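4-alpha-glucanotransferase (Corynebacterium glutamicum, PDB 5B68) is an amylomaltase, also called a disproportionating enzyme, that combines an N-terminal beta-sandwich domain with a large domain of the TIM-barrel type. Local coordinates at residues Y568-R577 with E590-Q598; L650-N661 with Y670-S680. All coordinates share one frame; numbering follows the deposited sequence.

Contact 1: Y568-R577 with E590-Q598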
loop_
_atom_site.group_PDB
_atom_site.type_symbol
_atom_site.label_atom_id
_atom_site.label_comp_id
_atom_site.label_asym_id
_atom_site.label_seq_id
_atom_site.Cartn_x
_atom_site.Cartn_y
_atom_site.Cartn_z
ATOM N N TYR A 568 19.138 -7.702 -15.591
ATOM C CA TYR A 568 20.039 -7.181 -14.605
ATOM C C TYR A 568 21.436 -7.831 -14.742
ATOM O O TYR A 568 22.425 -7.155 -14.712
ATOM C CB TYR A 568 19.506 -7.428 -13.208
ATOM C CG TYR A 568 20.146 -6.616 -12.164
ATOM C CD1 TYR A 568 21.420 -6.904 -11.707
ATOM C CD2 TYR A 568 19.509 -5.491 -11.628
ATOM C CE1 TYR A 568 22.028 -6.143 -10.741
ATOM C CE2 TYR A 568 20.119 -4.734 -10.634
ATOM C CZ TYR A 568 21.387 -5.050 -10.214
ATOM O OH TYR A 568 22.035 -4.321 -9.230
ATOM N N LEU A 569 21.492 -9.153 -14.877
ATOM C CA LEU A 569 22.772 -9.849 -15.146
ATOM C C LEU A 569 23.534 -9.289 -16.350
ATOM O O LEU A 569 24.770 -9.315 -16.337
ATOM C CB LEU A 569 22.525 -11.367 -15.348
ATOM C CG LEU A 569 22.226 -12.141 -14.046
ATOM C CD1 LEU A 569 21.571 -13.518 -14.272
ATOM C CD2 LEU A 569 23.446 -12.278 -13.151
ATOM N N GLU A 570 22.811 -8.804 -17.364
ATOM C CA GLU A 570 23.417 -8.349 -18.607
ATOM C C GLU A 570 23.599 -6.815 -18.662
ATOM O O GLU A 570 23.816 -6.259 -19.737
ATOM C CB GLU A 570 22.654 -8.959 -19.824
ATOM C CG GLU A 570 23.045 -10.429 -20.069
ATOM C CD GLU A 570 21.916 -11.323 -20.601
ATOM O OE1 GLU A 570 21.458 -11.045 -21.744
ATOM O OE2 GLU A 570 21.500 -12.316 -19.896
ATOM N N GLY A 571 23.536 -6.158 -17.502
ATOM C CA GLY A 571 23.625 -4.713 -17.376
ATOM C C GLY A 571 22.432 -3.852 -17.771
ATOM O O GLY A 571 22.592 -2.658 -17.882
ATOM N N GLU A 572 21.229 -4.405 -17.928
ATOM C CA GLU A 572 20.060 -3.608 -18.416
ATOM C C GLU A 572 19.626 -2.432 -17.518
ATOM O O GLU A 572 19.095 -1.437 -18.019
ATOM C CB GLU A 572 18.859 -4.534 -18.716
ATOM C CG GLU A 572 17.513 -3.868 -19.102
ATOM C CD GLU A 572 17.476 -3.298 -20.521
ATOM O OE1 GLU A 572 18.555 -2.926 -21.084
ATOM O OE2 GLU A 572 16.355 -3.194 -21.085
ATOM N N HIS A 573 19.750 -2.551 -16.209
ATOM C CA HIS A 573 19.592 -1.377 -15.348
ATOM C C HIS A 573 20.379 -0.158 -15.857
ATOM O O HIS A 573 19.833 0.964 -15.899
ATOM C CB HIS A 573 19.826 -1.646 -13.838
ATOM C CG HIS A 573 21.096 -2.365 -13.504
ATOM N ND1 HIS A 573 21.549 -3.488 -14.178
ATOM C CD2 HIS A 573 21.965 -2.161 -12.493
ATOM C CE1 HIS A 573 22.669 -3.907 -13.624
ATOM N NE2 HIS A 573 22.935 -3.131 -12.591
ATOM N N ILE A 574 21.615 -0.376 -16.291
ATOM C CA ILE A 574 22.409 0.730 -16.772
ATOM C C ILE A 574 22.076 1.071 -18.228
ATOM O O ILE A 574 21.866 2.252 -18.529
ATOM C CB ILE A 574 23.891 0.434 -16.539
ATOM C CG1 ILE A 574 24.165 0.487 -15.030
ATOM C CG2 ILE A 574 24.770 1.424 -17.286
ATOM C CD1 ILE A 574 25.156 -0.550 -14.592
ATOM N N ALA A 575 22.003 0.080 -19.126
ATOM C CA ALA A 575 21.610 0.343 -20.510
ATOM C C ALA A 575 20.274 1.086 -20.596
ATOM O O ALA A 575 20.124 1.977 -21.420
ATOM C CB ALA A 575 21.546 -0.953 -21.326
ATOM N N LEU A 576 19.325 0.739 -19.726
ATOM C CA LEU A 576 17.989 1.337 -19.742
ATOM C C LEU A 576 18.052 2.788 -19.243
ATOM O O LEU A 576 17.497 3.664 -19.879
ATOM C CB LEU A 576 16.985 0.525 -18.881
ATOM C CG LEU A 576 15.546 1.049 -18.959
ATOM C CD1 LEU A 576 15.047 1.109 -20.403
ATOM C CD2 LEU A 576 14.578 0.231 -18.094
ATOM N N ARG A 577 18.756 3.044 -18.139
ATOM C CA ARG A 577 18.875 4.418 -17.628
ATOM C C ARG A 577 19.617 5.326 -18.642
ATOM O O ARG A 577 19.216 6.474 -18.860
ATOM C CB ARG A 577 19.524 4.456 -16.239
ATOM C CG ARG A 577 18.590 4.033 -15.081
ATOM C CD ARG A 577 19.083 4.513 -13.704
ATOM N NE ARG A 577 20.366 3.887 -13.338
ATOM C CZ ARG A 577 21.231 4.333 -12.416
ATOM N NH1 ARG A 577 20.985 5.432 -11.699
ATOM N NH2 ARG A 577 22.364 3.661 -12.209
ATOM N N GLU A 590 29.948 2.767 -14.790
ATOM C CA GLU A 590 28.798 2.175 -14.105
ATOM C C GLU A 590 28.722 0.673 -14.358
ATOM O O GLU A 590 28.511 -0.075 -13.433
ATOM C CB GLU A 590 27.500 2.838 -14.528
ATOM C CG GLU A 590 27.382 4.269 -13.998
ATOM C CD GLU A 590 26.770 4.358 -12.605
ATOM O OE1 GLU A 590 26.011 5.317 -12.357
ATOM O OE2 GLU A 590 27.026 3.486 -11.756
ATOM N N LEU A 591 28.872 0.260 -15.607
ATOM C CA LEU A 591 28.843 -1.182 -15.952
ATOM C C LEU A 591 29.983 -1.884 -15.204
ATOM O O LEU A 591 29.814 -3.020 -14.703
ATOM C CB LEU A 591 28.913 -1.394 -17.476
ATOM C CG LEU A 591 27.668 -1.084 -18.294
ATOM C CD1 LEU A 591 27.930 -0.989 -19.801
ATOM C CD2 LEU A 591 26.593 -2.133 -18.017
ATOM N N ALA A 592 31.139 -1.212 -15.073
ATOM C CA ALA A 592 32.248 -1.831 -14.396
ATOM C C ALA A 592 32.002 -1.971 -12.925
ATOM O O ALA A 592 32.390 -2.965 -12.311
ATOM C CB ALA A 592 33.565 -1.128 -14.692
ATOM N N GLU A 593 31.320 -1.001 -12.330
ATOM C CA GLU A 593 30.970 -1.083 -10.882
ATOM C C GLU A 593 29.972 -2.227 -10.626
ATOM O O GLU A 593 30.083 -2.963 -9.643
ATOM C CB GLU A 593 30.328 0.243 -10.422
ATOM C CG GLU A 593 30.967 0.815 -9.162
ATOM C CD GLU A 593 30.838 2.333 -9.131
ATOM O OE1 GLU A 593 29.674 2.827 -9.219
ATOM O OE2 GLU A 593 31.897 3.020 -9.061
ATOM N N ASP A 594 28.971 -2.266 -11.494
ATOM C CA ASP A 594 27.959 -3.318 -11.552
ATOM C C ASP A 594 28.578 -4.735 -11.676
ATOM O O ASP A 594 28.377 -5.564 -10.790
ATOM C CB ASP A 594 26.987 -3.008 -12.684
ATOM C CG ASP A 594 26.065 -4.173 -12.992
ATOM O OD1 ASP A 594 25.192 -4.489 -12.105
ATOM O OD2 ASP A 594 26.203 -4.757 -14.106
ATOM N N LEU A 595 29.445 -4.955 -12.679
ATOM C CA LEU A 595 30.150 -6.267 -12.770
ATOM C C LEU A 595 30.855 -6.658 -11.496
ATOM O O LEU A 595 30.757 -7.829 -11.022
ATOM C CB LEU A 595 31.206 -6.247 -13.890
ATOM C CG LEU A 595 31.781 -7.630 -14.268
ATOM C CD1 LEU A 595 30.659 -8.465 -14.896
ATOM C CD2 LEU A 595 32.933 -7.480 -15.254
ATOM N N GLN A 596 31.544 -5.702 -10.866
ATOM C CA GLN A 596 32.257 -5.991 -9.639
ATOM C C GLN A 596 31.353 -6.386 -8.474
ATOM O O GLN A 596 31.646 -7.295 -7.693
ATOM C CB GLN A 596 33.133 -4.771 -9.219
ATOM C CG GLN A 596 33.867 -4.809 -7.872
ATOM C CD GLN A 596 34.897 -5.909 -7.705
ATOM O OE1 GLN A 596 35.118 -6.427 -6.610
ATOM N NE2 GLN A 596 35.551 -6.235 -8.765
ATOM N N TRP A 597 30.284 -5.626 -8.305
ATOM C CA TRP A 597 29.291 -5.921 -7.251
ATOM C C TRP A 597 28.639 -7.308 -7.501
ATOM O O TRP A 597 28.550 -8.120 -6.571
ATOM C CB TRP A 597 28.214 -4.815 -7.303
ATOM C CG TRP A 597 27.058 -4.969 -6.310
ATOM C CD1 TRP A 597 25.734 -5.007 -6.609
ATOM C CD2 TRP A 597 27.163 -5.085 -4.905
ATOM N NE1 TRP A 597 25.002 -5.158 -5.465
ATOM C CE2 TRP A 597 25.847 -5.211 -4.402
ATOM C CE3 TRP A 597 28.242 -5.089 -4.006
ATOM C CZ2 TRP A 597 25.578 -5.347 -3.055
ATOM C CZ3 TRP A 597 27.979 -5.197 -2.646
ATOM C CH2 TRP A 597 26.610 -5.307 -2.190
ATOM N N GLN A 598 28.197 -7.541 -8.736
ATOM C CA GLN A 598 27.668 -8.874 -9.170
ATOM C C GLN A 598 28.660 -10.004 -8.829
ATOM O O GLN A 598 28.302 -11.035 -8.236
ATOM C CB GLN A 598 27.299 -8.882 -10.627
ATOM C CG GLN A 598 26.047 -8.065 -10.929
ATOM C CD GLN A 598 25.413 -8.330 -12.257
ATOM O OE1 GLN A 598 25.442 -9.441 -12.806
ATOM N NE2 GLN A 598 24.790 -7.296 -12.806
HETATM O O HOH W 1 24.867 -3.734 -9.544
HETATM O O HOH W 2 24.100 6.773 -10.837
#
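The imidazole of His573 meets Asp594 OD1 at its edge and in its plane, while Ile574 CD1 lies over one face and Tyr568 CE2 lies centrally over the other, 3.6 Å above it. This layered core joins two nearly antiparallel helices, 572-577 and 590-598, whose segment axes run at 162°. A Schellman motif with Gly571 at positive phi ends the preceding helix, and the same glycine then serves as N-cap of the next. With CG between the backbone N and the carbonyl carbon (chi1 50°), His573 holds its ring against Tyr568 and its NE2 2.7 Å from Asp594 OD1, a weak, bent bond. OD1 also receives Gln598 NE2 at 2.9 Å and a proton from a water that bridges to Tyr568 OH, so three donors converge on one carboxylate oxygen. Its partner OD2 forms a salt bridge with Arg621, which probably favours the charged carboxylate in this buried spot. Farther along the helices, Ile574 drives CD1 to 3.6 Å from Asp594 CB, and its CG2 rests 4.0 Å from Leu591 CG. Gln598 OE1 is held by Arg624, outside the pair, which helps fix the rotation of the amide. The other end of that amide, NE2, reaches Tyr568 O at 3.0 Å from above the carbonyl plane, whereas Gly571 N approaches the same oxygen from the opposite face.

Contact 2: L650-N661 with Y670-S680; sequences LVDMVGEKRAQN and YPNWCIPLCDS. With SO4 (sulfate ion), chain E.
Glu656 and Cys678 show how one buried carboxylate can tie a loop to the chain segment beside it. The glutamate CB sits 3.3 Å from Cys678 O, and CG passes the same oxygen at 3.9 Å. A bend at chi2 (70°) brings the acid group back toward 670-680, with CD again close to that carbonyl. At the tip, OE2 accepts Cys678 N at 2.8 Å in a nearly straight bond, met from above the carboxylate plane. OE1 receives Arg658 N on its anti side and a water that links it to Lys657 N and Asp679 O. The guanidinium of Arg658 lies with one face over Ile675 CG2, and its NH1 bonds to Ser281 O outside the pair.

Gln660 grips Ile675 twice through its amide: OE1 accepts Ile675 N at 2.9 Å, and NE2 gives a proton to a lone pair of Ile675 O at 3.0 Å. Its backbone O takes Trp673 N, within the type II turn from Pro671 to Cys674. Tyr670 OH donates to Ala659 O at 2.6 Å. At the other end, Leu677 packs its two methyls against Leu650, Val651 and Val654. Asn661 lays CB over the six-membered ring of Trp673, 3.9 Å from its centroid, while its ND2 bonds to Asp561 and to a sulfate ion. The arrangement belongs to the loops that follow strand 645-649, the eighth and last strand of a TIM barrel, at the carboxyl ends of whose strands this fold characteristically places its pockets.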
loop_
_atom_site.group_PDB
_atom_site.type_symbol
_atom_site.label_atom_id
_atom_site.label_comp_id
_atom_site.label_asym_id
_atom_site.label_seq_id
_atom_site.Cartn_x
_atom_site.Cartn_y
_atom_site.Cartn_z
ATOM N N LEU A 650 7.886 -13.702 -10.991
ATOM C CA LEU A 650 7.403 -14.469 -12.085
ATOM C C LEU A 650 8.236 -14.156 -13.320
ATOM O O LEU A 650 8.513 -15.059 -14.138
ATOM C CB LEU A 650 5.900 -14.165 -12.395
ATOM C CG LEU A 650 5.285 -14.993 -13.522
ATOM C CD1 LEU A 650 5.283 -16.473 -13.107
ATOM C CD2 LEU A 650 3.861 -14.494 -13.872
ATOM N N VAL A 651 8.609 -12.901 -13.470
ATOM C CA VAL A 651 9.441 -12.484 -14.611
ATOM C C VAL A 651 10.719 -13.320 -14.700
ATOM O O VAL A 651 11.199 -13.571 -15.809
ATOM C CB VAL A 651 9.852 -10.973 -14.552
ATOM C CG1 VAL A 651 8.649 -10.094 -14.849
ATOM C CG2 VAL A 651 10.503 -10.553 -13.254
ATOM N N ASP A 652 11.288 -13.642 -13.555
ATOM C CA ASP A 652 12.550 -14.409 -13.503
ATOM C C ASP A 652 12.342 -15.886 -13.831
ATOM O O ASP A 652 13.314 -16.561 -14.176
ATOM C CB ASP A 652 13.215 -14.293 -12.115
ATOM C CG ASP A 652 13.879 -12.963 -11.909
ATOM O OD1 ASP A 652 13.908 -12.200 -12.890
ATOM O OD2 ASP A 652 14.401 -12.706 -10.822
ATOM N N MET A 653 11.105 -16.377 -13.765
ATOM C CA MET A 653 10.787 -17.749 -14.095
ATOM C C MET A 653 10.681 -17.958 -15.606
ATOM O O MET A 653 10.722 -19.100 -16.067
ATOM C CB MET A 653 9.520 -18.236 -13.350
ATOM C CG MET A 653 9.583 -18.036 -11.881
ATOM S SD MET A 653 8.136 -18.639 -11.005
ATOM C CE MET A 653 8.637 -20.304 -10.498
ATOM N N VAL A 654 10.540 -16.883 -16.398
ATOM C CA VAL A 654 10.353 -17.041 -17.825
ATOM C C VAL A 654 11.453 -16.366 -18.665
ATOM O O VAL A 654 11.381 -16.402 -19.881
ATOM C CB VAL A 654 8.966 -16.512 -18.265
ATOM C CG1 VAL A 654 7.875 -17.214 -17.515
ATOM C CG2 VAL A 654 8.879 -15.027 -18.006
ATOM N N GLY A 655 12.437 -15.739 -18.014
ATOM C CA GLY A 655 13.562 -15.091 -18.675
ATOM C C GLY A 655 13.318 -13.693 -19.167
ATOM O O GLY A 655 14.018 -13.230 -20.028
ATOM N N GLU A 656 12.256 -13.039 -18.671
ATOM C CA GLU A 656 11.949 -11.606 -19.033
ATOM C C GLU A 656 13.206 -10.720 -18.872
ATOM O O GLU A 656 13.877 -10.758 -17.828
ATOM C CB GLU A 656 10.807 -11.152 -18.074
ATOM C CG GLU A 656 10.363 -9.738 -18.165
ATOM C CD GLU A 656 9.624 -9.453 -19.435
ATOM O OE1 GLU A 656 10.333 -9.055 -20.399
ATOM O OE2 GLU A 656 8.363 -9.623 -19.516
ATOM N N LYS A 657 13.477 -9.910 -19.872
ATOM C CA LYS A 657 14.552 -8.903 -19.758
ATOM C C LYS A 657 14.067 -7.452 -19.545
ATOM O O LYS A 657 14.881 -6.615 -19.137
ATOM C CB LYS A 657 15.493 -8.969 -20.965
ATOM C CG LYS A 657 16.391 -10.201 -20.897
ATOM C CD LYS A 657 17.200 -10.458 -22.156
ATOM C CE LYS A 657 17.980 -11.757 -21.967
ATOM N NZ LYS A 657 18.586 -12.260 -23.230
ATOM N N ARG A 658 12.801 -7.156 -19.886
ATOM C CA ARG A 658 12.240 -5.778 -19.773
ATOM C C ARG A 658 11.741 -5.366 -18.346
ATOM O O ARG A 658 10.900 -6.063 -17.752
ATOM C CB ARG A 658 11.129 -5.616 -20.778
ATOM C CG ARG A 658 11.559 -5.917 -22.195
ATOM C CD ARG A 658 10.635 -5.292 -23.200
ATOM N NE ARG A 658 9.413 -6.059 -23.445
ATOM C CZ ARG A 658 8.432 -5.645 -24.259
ATOM N NH1 ARG A 658 7.355 -6.381 -24.458
ATOM N NH2 ARG A 658 8.527 -4.474 -24.906
ATOM N N ALA A 659 12.276 -4.233 -17.827
ATOM C CA ALA A 659 11.796 -3.571 -16.601
ATOM C C ALA A 659 10.349 -3.175 -16.741
ATOM O O ALA A 659 9.876 -2.815 -17.842
ATOM C CB ALA A 659 12.636 -2.368 -16.217
ATOM N N GLN A 660 9.605 -3.367 -15.649
ATOM C CA GLN A 660 8.198 -2.974 -15.639
ATOM C C GLN A 660 8.099 -1.457 -15.366
ATOM O O GLN A 660 7.200 -0.787 -15.910
ATOM C CB GLN A 660 7.451 -3.711 -14.521
ATOM C CG GLN A 660 5.917 -3.523 -14.551
ATOM C CD GLN A 660 5.243 -3.939 -15.825
ATOM O OE1 GLN A 660 4.828 -3.094 -16.626
ATOM N NE2 GLN A 660 5.080 -5.276 -16.043
ATOM N N ASN A 661 8.943 -1.001 -14.467
ATOM C CA ASN A 661 8.998 0.418 -14.068
ATOM C C ASN A 661 10.447 0.852 -13.992
ATOM O O ASN A 661 11.282 0.109 -13.428
ATOM C CB ASN A 661 8.369 0.579 -12.674
ATOM C CG ASN A 661 8.305 2.064 -12.200
ATOM O OD1 ASN A 661 7.931 2.942 -12.959
ATOM N ND2 ASN A 661 8.645 2.306 -10.946
ATOM N N TYR A 670 9.233 5.965 -20.979
ATOM C CA TYR A 670 9.270 4.487 -20.982
ATOM C C TYR A 670 7.869 4.046 -20.623
ATOM O O TYR A 670 7.237 4.714 -19.780
ATOM C CB TYR A 670 10.252 4.009 -19.924
ATOM C CG TYR A 670 10.447 2.497 -19.915
ATOM C CD1 TYR A 670 11.267 1.893 -20.834
ATOM C CD2 TYR A 670 9.831 1.701 -18.952
ATOM C CE1 TYR A 670 11.484 0.501 -20.821
ATOM C CE2 TYR A 670 10.030 0.315 -18.920
ATOM C CZ TYR A 670 10.861 -0.285 -19.876
ATOM O OH TYR A 670 11.054 -1.689 -19.892
ATOM N N PRO A 671 7.379 2.933 -21.142
ATOM C CA PRO A 671 6.000 2.558 -20.835
ATOM C C PRO A 671 5.853 1.850 -19.489
ATOM O O PRO A 671 5.461 0.703 -19.435
ATOM C CB PRO A 671 5.623 1.613 -21.977
ATOM C CG PRO A 671 6.829 1.466 -22.829
ATOM C CD PRO A 671 7.995 2.002 -22.087
ATOM N N ASN A 672 6.094 2.576 -18.407
ATOM C CA ASN A 672 6.031 1.999 -17.087
ATOM C C ASN A 672 4.648 1.423 -16.884
ATOM O O ASN A 672 3.664 1.983 -17.330
ATOM C CB ASN A 672 6.291 3.060 -16.014
ATOM C CG ASN A 672 7.665 3.671 -16.113
ATOM O OD1 ASN A 672 8.654 2.973 -16.139
ATOM N ND2 ASN A 672 7.724 4.986 -16.160
ATOM N N TRP A 673 4.612 0.247 -16.281
ATOM C CA TRP A 673 3.385 -0.404 -15.879
ATOM C C TRP A 673 2.591 -0.969 -17.044
ATOM O O TRP A 673 1.458 -1.334 -16.889
ATOM C CB TRP A 673 2.526 0.533 -15.052
ATOM C CG TRP A 673 3.283 1.276 -14.027
ATOM C CD1 TRP A 673 3.519 2.605 -14.001
ATOM C CD2 TRP A 673 3.907 0.738 -12.864
ATOM N NE1 TRP A 673 4.244 2.935 -12.906
ATOM C CE2 TRP A 673 4.504 1.802 -12.190
ATOM C CE3 TRP A 673 4.027 -0.548 -12.331
ATOM C CZ2 TRP A 673 5.210 1.634 -11.020
ATOM C CZ3 TRP A 673 4.723 -0.706 -11.168
ATOM C CH2 TRP A 673 5.307 0.375 -10.523
ATOM N N CYS A 674 3.209 -1.006 -18.210
ATOM C CA CYS A 674 2.573 -1.486 -19.429
ATOM C C CYS A 674 3.273 -2.644 -20.154
ATOM O O CYS A 674 2.963 -2.917 -21.290
ATOM C CB CYS A 674 2.409 -0.332 -20.407
ATOM S SG CYS A 674 1.418 1.017 -19.737
ATOM N N ILE A 675 4.226 -3.286 -19.496
ATOM C CA ILE A 675 5.082 -4.268 -20.152
ATOM C C ILE A 675 4.545 -5.679 -19.937
ATOM O O ILE A 675 4.643 -6.199 -18.854
ATOM C CB ILE A 675 6.514 -4.194 -19.577
ATOM C CG1 ILE A 675 7.083 -2.772 -19.661
ATOM C CG2 ILE A 675 7.430 -5.201 -20.241
ATOM C CD1 ILE A 675 7.194 -2.203 -21.054
ATOM N N PRO A 676 4.000 -6.291 -20.983
ATOM C CA PRO A 676 3.444 -7.671 -20.875
ATOM C C PRO A 676 4.513 -8.735 -20.619
ATOM O O PRO A 676 5.708 -8.529 -20.939
ATOM C CB PRO A 676 2.816 -7.913 -22.211
ATOM C CG PRO A 676 3.670 -7.131 -23.134
ATOM C CD PRO A 676 4.075 -5.888 -22.405
ATOM N N LEU A 677 4.124 -9.816 -19.970
ATOM C CA LEU A 677 5.095 -10.858 -19.556
ATOM C C LEU A 677 5.639 -11.524 -20.833
ATOM O O LEU A 677 4.863 -12.075 -21.623
ATOM C CB LEU A 677 4.383 -11.909 -18.673
ATOM C CG LEU A 677 5.296 -13.011 -18.082
ATOM C CD1 LEU A 677 6.277 -12.430 -17.078
ATOM C CD2 LEU A 677 4.442 -14.156 -17.502
ATOM N N CYS A 678 6.954 -11.456 -21.028
ATOM C CA CYS A 678 7.548 -12.114 -22.191
ATOM C C CYS A 678 8.801 -12.844 -21.798
ATOM O O CYS A 678 9.440 -12.442 -20.822
ATOM C CB CYS A 678 7.886 -11.080 -23.252
ATOM S SG CYS A 678 6.435 -10.226 -23.958
ATOM N N ASP A 679 9.172 -13.868 -22.615
ATOM C CA ASP A 679 10.409 -14.681 -22.346
ATOM C C ASP A 679 11.655 -13.971 -22.876
ATOM O O ASP A 679 11.545 -12.827 -23.277
ATOM C CB ASP A 679 10.283 -16.103 -22.903
ATOM C CG ASP A 679 10.074 -16.139 -24.444
ATOM O OD1 ASP A 679 10.439 -15.135 -25.150
ATOM O OD2 ASP A 679 9.453 -17.138 -24.896
ATOM N N SER A 680 12.837 -14.596 -22.793
ATOM C CA SER A 680 14.082 -13.937 -23.234
ATOM C C SER A 680 14.127 -13.487 -24.713
ATOM O O SER A 680 14.866 -12.548 -25.068
ATOM C CB SER A 680 15.245 -14.856 -22.928
ATOM O OG SER A 680 15.339 -14.990 -21.520
HETATM S S SO4 E . 8.304 6.174 -9.627
HETATM O O1 SO4 E . 7.548 4.940 -9.979
HETATM O O2 SO4 E . 7.438 6.922 -8.696
HETATM O O3 SO4 E . 9.566 5.798 -8.949
HETATM O O4 SO4 E . 8.688 6.936 -10.821
HETATM O O HOH W 3 8.158 -7.979 -22.181
HETATM O O HOH W 4 6.837 -8.073 -17.888
HETATM O O HOH W 5 12.020 -10.043 -22.280
#

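Overall arrangement
Contact 1 closes before contact 2 opens along the chain, and their centres lie about 17 Å apart on the same side of the chain's centre. Neighbouring barrel strands lead into them: 553-556 precedes helices 565-569, 572-579 and 587-607 of contact 1, while 645-649 runs straight into contact 2. Helix 572-579 takes part in both neighbourhoods, since its side toward contact 2 presents Leu576, which packs on Ala659 and Tyr670. A long, weak ion pair between Glu570 and Lys657 adds a second link. The helical pair and the loop pair thus touch side by side, both built from segments that follow the last two strands of the barrel.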